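Local coordinates for protein synthesis inhibitor I (Hordeum vulgare, PDB 4FBC) that belongs to the plant ribosome-inactivating proteins and holds adenosine monophosphate in a pocket of its mixed alpha/beta fold, at residues T126-L129 with T130-A133; V167-L170 with L171-N175; T178-Q181 with T182-G185. The protein carries 3 engineered substitutions. All coordinates share one frame; numbering follows the deposited sequence.

Contact 1: T126-L129 with T130-A133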
ATOM      1  N   THR A 126      -3.712 -16.443   0.230  1.00 33.33           N
ATOM      2  CA  THR A 126      -3.598 -15.286  -0.667  1.00 32.98           C
ATOM      3  C   THR A 126      -4.525 -15.429  -1.873  1.00 36.91           C
ATOM      4  O   THR A 126      -4.783 -14.460  -2.593  1.00 27.64           O
ATOM      5  CB  THR A 126      -2.140 -15.035  -1.161  1.00 38.01           C
ATOM      6  OG1 THR A 126      -1.662 -16.173  -1.891  1.00 35.84           O
ATOM      7  CG2 THR A 126      -1.207 -14.742   0.010  1.00 29.16           C
ATOM      8  N   ASP A 127      -5.035 -16.639  -2.084  1.00 35.35           N
ATOM      9  CA  ASP A 127      -5.942 -16.905  -3.198  1.00 36.98           C
ATOM     10  C   ASP A 127      -7.343 -16.350  -2.929  1.00 32.19           C
ATOM     11  O   ASP A 127      -8.183 -16.326  -3.825  1.00 35.52           O
ATOM     12  CB  ASP A 127      -6.022 -18.413  -3.468  1.00 33.89           C
ATOM     13  CG  ASP A 127      -6.575 -18.741  -4.851  1.00 43.07           C
ATOM     14  OD1 ASP A 127      -6.231 -18.034  -5.827  1.00 37.93           O
ATOM     15  OD2 ASP A 127      -7.347 -19.720  -4.962  1.00 43.80           O
ATOM     16  N   LYS A 128      -7.591 -15.896  -1.701  1.00 33.77           N
ATOM     17  CA  LYS A 128      -8.934 -15.457  -1.313  1.00 32.77           C
ATOM     18  C   LYS A 128      -9.204 -13.960  -1.511  1.00 26.99           C
ATOM     19  O   LYS A 128     -10.272 -13.474  -1.145  1.00 28.61           O
ATOM     20  CB  LYS A 128      -9.230 -15.848   0.137  1.00 29.54           C
ATOM     21  CG  LYS A 128      -8.904 -17.295   0.453  1.00 40.59           C
ATOM     22  CD  LYS A 128      -9.943 -17.917   1.374  1.00 39.85           C
ATOM     23  CE  LYS A 128     -10.265 -19.341   0.938  1.00 44.75           C
ATOM     24  NZ  LYS A 128      -9.054 -20.209   0.940  1.00 42.23           N
ATOM     25  N   LEU A 129      -8.242 -13.236  -2.081  1.00 28.45           N
ATOM     26  CA  LEU A 129      -8.391 -11.793  -2.313  1.00 25.52           C
ATOM     27  C   LEU A 129      -9.586 -11.487  -3.217  1.00 28.29           C
ATOM     28  O   LEU A 129     -10.175 -10.405  -3.155  1.00 28.48           O
ATOM     29  CB  LEU A 129      -7.108 -11.220  -2.931  1.00 21.88           C
ATOM     30  CG  LEU A 129      -5.934 -10.995  -1.976  1.00 23.88           C
ATOM     31  CD1 LEU A 129      -4.657 -10.659  -2.740  1.00 24.71           C
ATOM     32  CD2 LEU A 129      -6.274  -9.888  -1.009  1.00 24.79           C
ATOM     33  N   THR A 130      -9.935 -12.453  -4.058  1.00 24.07           N
ATOM     34  CA  THR A 130     -11.051 -12.307  -4.986  1.00 24.72           C
ATOM     35  C   THR A 130     -12.409 -12.397  -4.275  1.00 28.62           C
ATOM     36  O   THR A 130     -13.454 -12.245  -4.907  1.00 27.25           O
ATOM     37  CB  THR A 130     -10.961 -13.347  -6.122  1.00 27.65           C
ATOM     38  OG1 THR A 130     -10.491 -14.598  -5.595  1.00 25.92           O
ATOM     39  CG2 THR A 130     -10.000 -12.869  -7.199  1.00 25.79           C
ATOM     40  N   ASN A 131     -12.380 -12.631  -2.963  1.00 26.37           N
ATOM     41  CA  ASN A 131     -13.594 -12.778  -2.153  1.00 29.54           C
ATOM     42  C   ASN A 131     -13.925 -11.535  -1.334  1.00 32.62           C
ATOM     43  O   ASN A 131     -14.989 -11.465  -0.709  1.00 30.22           O
ATOM     44  CB  ASN A 131     -13.470 -13.969  -1.191  1.00 31.03           C
ATOM     45  CG  ASN A 131     -13.405 -15.308  -1.906  1.00 35.60           C
ATOM     46  OD1 ASN A 131     -13.938 -15.466  -3.006  1.00 38.00           O
ATOM     47  ND2 ASN A 131     -12.751 -16.285  -1.277  1.00 37.05           N
ATOM     48  N   VAL A 132     -13.014 -10.565  -1.321  1.00 29.88           N
ATOM     49  CA  VAL A 132     -13.174  -9.390  -0.467  1.00 25.62           C
ATOM     50  C   VAL A 132     -13.967  -8.273  -1.147  1.00 27.18           C
ATOM     51  O   VAL A 132     -13.527  -7.700  -2.144  1.00 25.69           O
ATOM     52  CB  VAL A 132     -11.808  -8.820  -0.032  1.00 25.02           C
ATOM     53  CG1 VAL A 132     -11.996  -7.696   0.975  1.00 25.46           C
ATOM     54  CG2 VAL A 132     -10.935  -9.927   0.555  1.00 27.26           C
ATOM     55  N   ALA A 133     -15.130  -7.949  -0.589  1.00 31.03           N
ATOM     56  CA  ALA A 133     -15.940  -6.852  -1.115  1.00 26.93           C
ATOM     57  C   ALA A 133     -15.291  -5.505  -0.816  1.00 26.17           C
ATOM     58  O   ALA A 133     -14.967  -5.200   0.336  1.00 27.96           O
ATOM     59  CB  ALA A 133     -17.345  -6.898  -0.538  1.00 27.66           C
TER
HETATM   60  O   HOH W   1     -11.532  -8.227  -3.967  1.00 28.09           O
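K128 and N131 close a tight 3-10 turn: N131 N donates to K128 O at 2.9 Å. The next bond in the series is weak, with V132 N 3.4 Å from L129 O. A water bridges two carbonyls, donating to L129 O at 2.7 Å and to V132 O at 2.8 Å. N131 CB lies 3.2 Å from K128 O. The amide of N131 slants across the base of the lysine, with ND2 3.8 Å from K128 CB. V132 reaches in from the same segment; its CG2 branch sits 3.8 Å from L129 O. T130 holds OG1 between its backbone N and carbonyl carbon (chi1 38°), which leaves the hydroxyl 3.4 Å from D127 O. K208 gathers these two residues, with a salt bridge to D127 OD1 and a hydrogen bond to T130 OG1. L129 turns its side chain inward, against Y119 and L123 of helix 119-123 and V211 of helix 205-211. The successive i to i+3 bonds are those of a short 3-10 segment, here leading from helix 119-123 toward strand 134-135 at the protein surface.

Contact 2: V167-L170 with L171-N175; sequences VTTL and LLMVN
V167 and L171 stand one helical turn apart, side by side and pointing the same way, with V167 CG1 4.0 Å from L171 CD1. They belong to the buried helix 157-179, a central helix of this ribosome-inactivating protein, which has a wider pi-type turn at 171-175. Two more pairs repeat the pattern. T168 and L172 run alongside each other through their methyl ends. T169 and M173 also lie side by side, with T169 CG2 3.8 Å from M173 SD; this methyl is anti to the backbone N, while OG1 has chi1 -61°. The three pairs follow the i to i+4 backbone bonds of the helix. L171 N donates to V167 O at 2.9 Å. L172 N and M173 N bond likewise to T168 O and T169 O. V174 N reaches L170 O at 2.8 Å, and its N-H...O angle of 142° is the least straight of the four.

The threonine hydroxyls turn back up the helix: T168 OG1 bonds to R164 O, and T169 OG1 to E165 O. Both polar groups are thus satisfied inside an apolar setting. Farther out, L170 packs on L139, A142 and L146 of helix 136-147. L171 lies against L89, Y119 and L122, and touches the bound adenosine monophosphate as a wall of its pocket. N175, at the end of the wider turn, gives ND2 to I87 O in the loop before strand 89-93 and touches L89 of that strand. I87 and L89 both line the pocket. The other amide atom of N175, OD1, is buried without a partner in the model and lies 3.7 Å from L170 O.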
ATOM      1  N   VAL A 167      -9.080  -4.725   8.379  1.00 19.10           N
ATOM      2  CA  VAL A 167      -7.704  -4.551   7.914  1.00 19.10           C
ATOM      3  C   VAL A 167      -7.519  -4.921   6.438  1.00 16.90           C
ATOM      4  O   VAL A 167      -6.851  -4.198   5.690  1.00 19.74           O
ATOM      5  CB  VAL A 167      -6.711  -5.344   8.795  1.00 17.94           C
ATOM      6  CG1 VAL A 167      -5.309  -5.350   8.162  1.00 21.30           C
ATOM      7  CG2 VAL A 167      -6.673  -4.741  10.175  1.00 19.49           C
ATOM      8  N   THR A 168      -8.120  -6.034   6.015  1.00 17.36           N
ATOM      9  CA  THR A 168      -8.000  -6.505   4.638  1.00 18.74           C
ATOM     10  C   THR A 168      -8.574  -5.458   3.683  1.00 18.41           C
ATOM     11  O   THR A 168      -7.978  -5.140   2.638  1.00 16.88           O
ATOM     12  CB  THR A 168      -8.746  -7.838   4.430  1.00 20.87           C
ATOM     13  OG1 THR A 168      -8.252  -8.813   5.357  1.00 20.46           O
ATOM     14  CG2 THR A 168      -8.549  -8.352   3.019  1.00 22.79           C
ATOM     15  N   THR A 169      -9.725  -4.917   4.072  1.00 16.53           N
ATOM     16  CA  THR A 169     -10.416  -3.892   3.287  1.00 15.60           C
ATOM     17  C   THR A 169      -9.516  -2.673   3.096  1.00 18.40           C
ATOM     18  O   THR A 169      -9.363  -2.167   1.977  1.00 18.51           O
ATOM     19  CB  THR A 169     -11.724  -3.455   3.977  1.00 19.76           C
ATOM     20  OG1 THR A 169     -12.599  -4.588   4.098  1.00 22.21           O
ATOM     21  CG2 THR A 169     -12.418  -2.362   3.150  1.00 20.32           C
ATOM     22  N   LEU A 170      -8.900  -2.211   4.180  1.00 17.87           N
ATOM     23  CA  LEU A 170      -8.030  -1.047   4.092  1.00 16.78           C
ATOM     24  C   LEU A 170      -6.742  -1.316   3.320  1.00 18.92           C
ATOM     25  O   LEU A 170      -6.261  -0.447   2.598  1.00 17.70           O
ATOM     26  CB  LEU A 170      -7.720  -0.486   5.480  1.00 18.05           C
ATOM     27  CG  LEU A 170      -8.927  -0.058   6.305  1.00 19.45           C
ATOM     28  CD1 LEU A 170      -8.479   0.658   7.566  1.00 19.87           C
ATOM     29  CD2 LEU A 170      -9.859   0.840   5.474  1.00 18.72           C
ATOM     30  N   LEU A 171      -6.173  -2.507   3.485  1.00 16.35           N
ATOM     31  CA  LEU A 171      -4.964  -2.864   2.754  1.00 17.57           C
ATOM     32  C   LEU A 171      -5.208  -2.735   1.260  1.00 17.47           C
ATOM     33  O   LEU A 171      -4.378  -2.188   0.523  1.00 15.71           O
ATOM     34  CB  LEU A 171      -4.544  -4.295   3.095  1.00 16.89           C
ATOM     35  CG  LEU A 171      -3.671  -4.380   4.337  1.00 20.87           C
ATOM     36  CD1 LEU A 171      -3.417  -5.831   4.684  1.00 17.46           C
ATOM     37  CD2 LEU A 171      -2.368  -3.658   4.106  1.00 19.11           C
ATOM     38  N   LEU A 172      -6.365  -3.221   0.821  1.00 16.51           N
ATOM     39  CA  LEU A 172      -6.714  -3.177  -0.586  1.00 15.09           C
ATOM     40  C   LEU A 172      -7.018  -1.760  -1.055  1.00 14.35           C
ATOM     41  O   LEU A 172      -6.538  -1.341  -2.108  1.00 16.53           O
ATOM     42  CB  LEU A 172      -7.879  -4.124  -0.876  1.00 16.50           C
ATOM     43  CG  LEU A 172      -7.474  -5.597  -0.917  1.00 18.63           C
ATOM     44  CD1 LEU A 172      -8.692  -6.474  -0.685  1.00 19.82           C
ATOM     45  CD2 LEU A 172      -6.822  -5.928  -2.258  1.00 16.16           C
ATOM     46  N   MET A 173      -7.773  -1.007  -0.258  1.00 15.22           N
ATOM     47  CA  MET A 173      -8.254   0.302  -0.712  1.00 15.45           C
ATOM     48  C   MET A 173      -7.259   1.438  -0.496  1.00 17.27           C
ATOM     49  O   MET A 173      -7.406   2.526  -1.076  1.00 17.84           O
ATOM     50  CB  MET A 173      -9.610   0.608  -0.072  1.00 13.89           C
ATOM     51  CG  MET A 173     -10.683  -0.396  -0.509  1.00 20.13           C
ATOM     52  SD  MET A 173     -12.317  -0.007   0.146  1.00 18.79           S
ATOM     53  CE  MET A 173     -12.871   1.244  -1.034  1.00 18.04           C
ATOM     54  N   VAL A 174      -6.241   1.189   0.324  1.00 14.28           N
ATOM     55  CA  VAL A 174      -5.173   2.160   0.534  1.00 13.33           C
ATOM     56  C   VAL A 174      -3.833   1.643  -0.002  1.00 14.14           C
ATOM     57  O   VAL A 174      -3.301   2.174  -0.970  1.00 13.40           O
ATOM     58  CB  VAL A 174      -5.042   2.566   2.022  1.00 15.35           C
ATOM     59  CG1 VAL A 174      -3.891   3.544   2.217  1.00 13.28           C
ATOM     60  CG2 VAL A 174      -6.341   3.182   2.524  1.00 15.70           C
ATOM     61  N   ASN A 175      -3.281   0.605   0.622  1.00 14.13           N
ATOM     62  CA  ASN A 175      -1.941   0.152   0.241  1.00 16.72           C
ATOM     63  C   ASN A 175      -1.825  -0.425  -1.165  1.00 14.69           C
ATOM     64  O   ASN A 175      -0.933  -0.021  -1.923  1.00 15.24           O
ATOM     65  CB  ASN A 175      -1.392  -0.847   1.268  1.00 14.92           C
ATOM     66  CG  ASN A 175      -1.526  -0.342   2.672  1.00 17.31           C
ATOM     67  OD1 ASN A 175      -2.633  -0.104   3.145  1.00 16.83           O
ATOM     68  ND2 ASN A 175      -0.398  -0.171   3.358  1.00 16.97           N
TER

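Contact 3: T178-Q181 with T182-G185; sequences TRFQ and TVSG. With AMP (adenosine monophosphate), chain E.
The adenosine monophosphate pocket borders the junction of two helices here, where F180 is the first residue past helix 157-179 and the N-cap residue of helix 181-190. F180 O accepts S184 N at 3.0 Å. Q181 O accepts G185 N, also at 3.0 Å. At the start of this helix, F180 CB meets T182 OG1 at 3.5 Å and V183 CG2 at 3.9 Å. T182 has chi1 at 44°, which swings OG1 toward the phenylalanine; the same hydroxyl bonds to Q210 OE1. S184 OG is hydrogen-bonded to R36 NH2.

Just before the junction, R179 extends from CG to NE into the pocket. Its NH1 donates to N3 of the nucleotide at 3.2 Å, and N3 lies at the edge of the guanidinium, in its plane. The ribose O2' sits over one face, 3.4 Å above the plane and toward the rim. E176 forms a salt bridge to NH1 and N86 O accepts from NH2, which probably limits rotation of the group. W214 adds a cation-pi contact to R179 and meets the F180 ring at about 70°. Around the junction, helix 25-39 packs against T178 and S184, and helix 205-211 covers F180, T182 and V183.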
ATOM      1  N   THR A 178      -2.345   2.237  -3.735  1.00 13.93           N
ATOM      2  CA  THR A 178      -1.122   3.021  -3.946  1.00 13.15           C
ATOM      3  C   THR A 178      -0.157   2.280  -4.880  1.00 13.72           C
ATOM      4  O   THR A 178       0.397   2.860  -5.824  1.00 11.92           O
ATOM      5  CB  THR A 178      -0.452   3.347  -2.592  1.00 13.93           C
ATOM      6  OG1 THR A 178      -1.322   4.184  -1.812  1.00 16.17           O
ATOM      7  CG2 THR A 178       0.870   4.055  -2.793  1.00 14.06           C
ATOM      8  N   ARG A 179       0.033   0.984  -4.634  1.00 13.40           N
ATOM      9  CA  ARG A 179       0.959   0.194  -5.439  1.00 12.55           C
ATOM     10  C   ARG A 179       0.552   0.019  -6.900  1.00 13.82           C
ATOM     11  O   ARG A 179       1.414  -0.051  -7.775  1.00 12.64           O
ATOM     12  CB  ARG A 179       1.135  -1.188  -4.823  1.00 14.55           C
ATOM     13  CG  ARG A 179       1.967  -1.185  -3.549  1.00 16.26           C
ATOM     14  CD  ARG A 179       1.787  -2.502  -2.823  1.00 16.67           C
ATOM     15  NE  ARG A 179       2.638  -2.594  -1.631  1.00 16.43           N
ATOM     16  CZ  ARG A 179       2.329  -3.305  -0.552  1.00 20.71           C
ATOM     17  NH1 ARG A 179       1.191  -3.982  -0.512  1.00 17.16           N
ATOM     18  NH2 ARG A 179       3.166  -3.351   0.482  1.00 18.48           N
ATOM     19  N   PHE A 180      -0.749  -0.069  -7.161  1.00 11.72           N
ATOM     20  CA  PHE A 180      -1.243  -0.454  -8.485  1.00 12.86           C
ATOM     21  C   PHE A 180      -2.299   0.480  -9.036  1.00 10.43           C
ATOM     22  O   PHE A 180      -3.308   0.732  -8.377  1.00 12.88           O
ATOM     23  CB  PHE A 180      -1.844  -1.865  -8.441  1.00 13.81           C
ATOM     24  CG  PHE A 180      -0.864  -2.916  -8.056  1.00 13.72           C
ATOM     25  CD1 PHE A 180       0.081  -3.362  -8.971  1.00 15.62           C
ATOM     26  CD2 PHE A 180      -0.869  -3.442  -6.773  1.00 18.18           C
ATOM     27  CE1 PHE A 180       1.008  -4.328  -8.606  1.00 14.53           C
ATOM     28  CE2 PHE A 180       0.051  -4.403  -6.407  1.00 15.32           C
ATOM     29  CZ  PHE A 180       0.983  -4.845  -7.327  1.00 13.56           C
ATOM     30  N   GLN A 181      -2.069   0.972 -10.250  1.00 11.53           N
ATOM     31  CA  GLN A 181      -3.057   1.813 -10.944  1.00 12.34           C
ATOM     32  C   GLN A 181      -4.313   1.024 -11.277  1.00 15.69           C
ATOM     33  O   GLN A 181      -5.404   1.589 -11.402  1.00 13.91           O
ATOM     34  CB  GLN A 181      -2.464   2.395 -12.233  1.00 12.23           C
ATOM     35  CG  GLN A 181      -1.189   3.216 -12.025  1.00 11.52           C
ATOM     36  CD  GLN A 181      -0.898   4.122 -13.201  1.00 13.72           C
ATOM     37  OE1 GLN A 181      -1.646   5.067 -13.461  1.00 17.11           O
ATOM     38  NE2 GLN A 181       0.180   3.837 -13.928  1.00 12.82           N
ATOM     39  N   THR A 182      -4.158  -0.283 -11.444  1.00 15.00           N
ATOM     40  CA  THR A 182      -5.312  -1.142 -11.706  1.00 15.20           C
ATOM     41  C   THR A 182      -6.239  -1.138 -10.492  1.00 15.82           C
ATOM     42  O   THR A 182      -7.453  -0.919 -10.619  1.00 16.07           O
ATOM     43  CB  THR A 182      -4.873  -2.573 -12.000  1.00 14.62           C
ATOM     44  OG1 THR A 182      -3.864  -2.939 -11.054  1.00 13.51           O
ATOM     45  CG2 THR A 182      -4.316  -2.698 -13.420  1.00 14.68           C
ATOM     46  N   VAL A 183      -5.669  -1.367  -9.311  1.00 17.23           N
ATOM     47  CA  VAL A 183      -6.457  -1.386  -8.082  1.00 16.82           C
ATOM     48  C   VAL A 183      -7.048  -0.012  -7.726  1.00 16.54           C
ATOM     49  O   VAL A 183      -8.212   0.077  -7.334  1.00 16.74           O
ATOM     50  CB  VAL A 183      -5.649  -1.953  -6.909  1.00 15.16           C
ATOM     51  CG1 VAL A 183      -6.455  -1.889  -5.612  1.00 15.84           C
ATOM     52  CG2 VAL A 183      -5.215  -3.399  -7.219  1.00 15.23           C
ATOM     53  N   SER A 184      -6.266   1.056  -7.874  1.00 13.63           N
ATOM     54  CA  SER A 184      -6.764   2.388  -7.523  1.00 15.12           C
ATOM     55  C   SER A 184      -7.883   2.798  -8.478  1.00 15.01           C
ATOM     56  O   SER A 184      -8.884   3.391  -8.058  1.00 15.68           O
ATOM     57  CB  SER A 184      -5.637   3.435  -7.492  1.00 15.02           C
ATOM     58  OG  SER A 184      -5.127   3.734  -8.787  1.00 14.95           O
ATOM     59  N   GLY A 185      -7.719   2.461  -9.755  1.00 15.20           N
ATOM     60  CA  GLY A 185      -8.746   2.741 -10.747  1.00 16.19           C
ATOM     61  C   GLY A 185     -10.023   1.955 -10.469  1.00 18.06           C
ATOM     62  O   GLY A 185     -11.130   2.483 -10.619  1.00 18.69           O
TER
HETATM   63  P   AMP E 301       6.640 -10.983   2.425  1.00 64.40           P
HETATM   64  O1P AMP E 301       5.775 -11.736   3.416  1.00 54.92           O
HETATM   65  O2P AMP E 301       7.496 -11.784   1.467  1.00 55.05           O
HETATM   66  O3P AMP E 301       7.510  -9.987   3.166  1.00 44.30           O
HETATM   67  O5' AMP E 301       5.737  -9.954   1.605  1.00 47.54           O
HETATM   68  C5' AMP E 301       5.260 -10.267   0.303  1.00 42.52           C
HETATM   69  C4' AMP E 301       4.315  -9.204  -0.201  1.00 33.85           C
HETATM   70  O4' AMP E 301       3.100  -9.218   0.595  1.00 37.03           O
HETATM   71  C3' AMP E 301       4.817  -7.768  -0.094  1.00 36.45           C
HETATM   72  O3' AMP E 301       5.673  -7.395  -1.164  1.00 36.58           O
HETATM   73  C2' AMP E 301       3.527  -6.959  -0.030  1.00 34.10           C
HETATM   74  O2' AMP E 301       2.978  -6.791  -1.337  1.00 29.63           O
HETATM   75  C1' AMP E 301       2.615  -7.902   0.766  1.00 33.88           C
HETATM   76  N9  AMP E 301       2.599  -7.592   2.216  1.00 30.22           N
HETATM   77  C8  AMP E 301       3.093  -8.378   3.203  1.00 32.33           C
HETATM   78  N7  AMP E 301       2.913  -7.821   4.430  1.00 31.81           N
HETATM   79  C5  AMP E 301       2.274  -6.645   4.242  1.00 27.44           C
HETATM   80  C6  AMP E 301       1.764  -5.549   5.110  1.00 27.68           C
HETATM   81  N6  AMP E 301       1.911  -5.602   6.461  1.00 24.52           N
HETATM   82  N1  AMP E 301       1.145  -4.498   4.504  1.00 23.20           N
HETATM   83  C2  AMP E 301       1.000  -4.433   3.162  1.00 21.64           C
HETATM   84  N3  AMP E 301       1.429  -5.391   2.318  1.00 25.91           N
HETATM   85  C4  AMP E 301       2.059  -6.505   2.786  1.00 30.31           C

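Overall arrangement
Contact 2 is the core of the set, with every touching residue buried; contact 1 lies at the surface and contact 3 is partly buried. Contacts 2 and 3 share helix 157-179, and V183 CG1 packs on L172 O at 3.5 Å. Contact 1 leans on the same helix from outside: V132 CG2 meets T168 CG2 at 3.8 Å. Contacts 1 and 3 do not touch, their nearest atoms being about 9 Å apart. The chemistry follows position. Contact 1 uses water and a lysine bridge, contact 2 mostly methyl groups and helix bonds, and contact 3 N-terminal helix bonds and, beside them, an arginine that meets the nucleotide. L171 and R179 bring contacts 2 and 3 to one pocket.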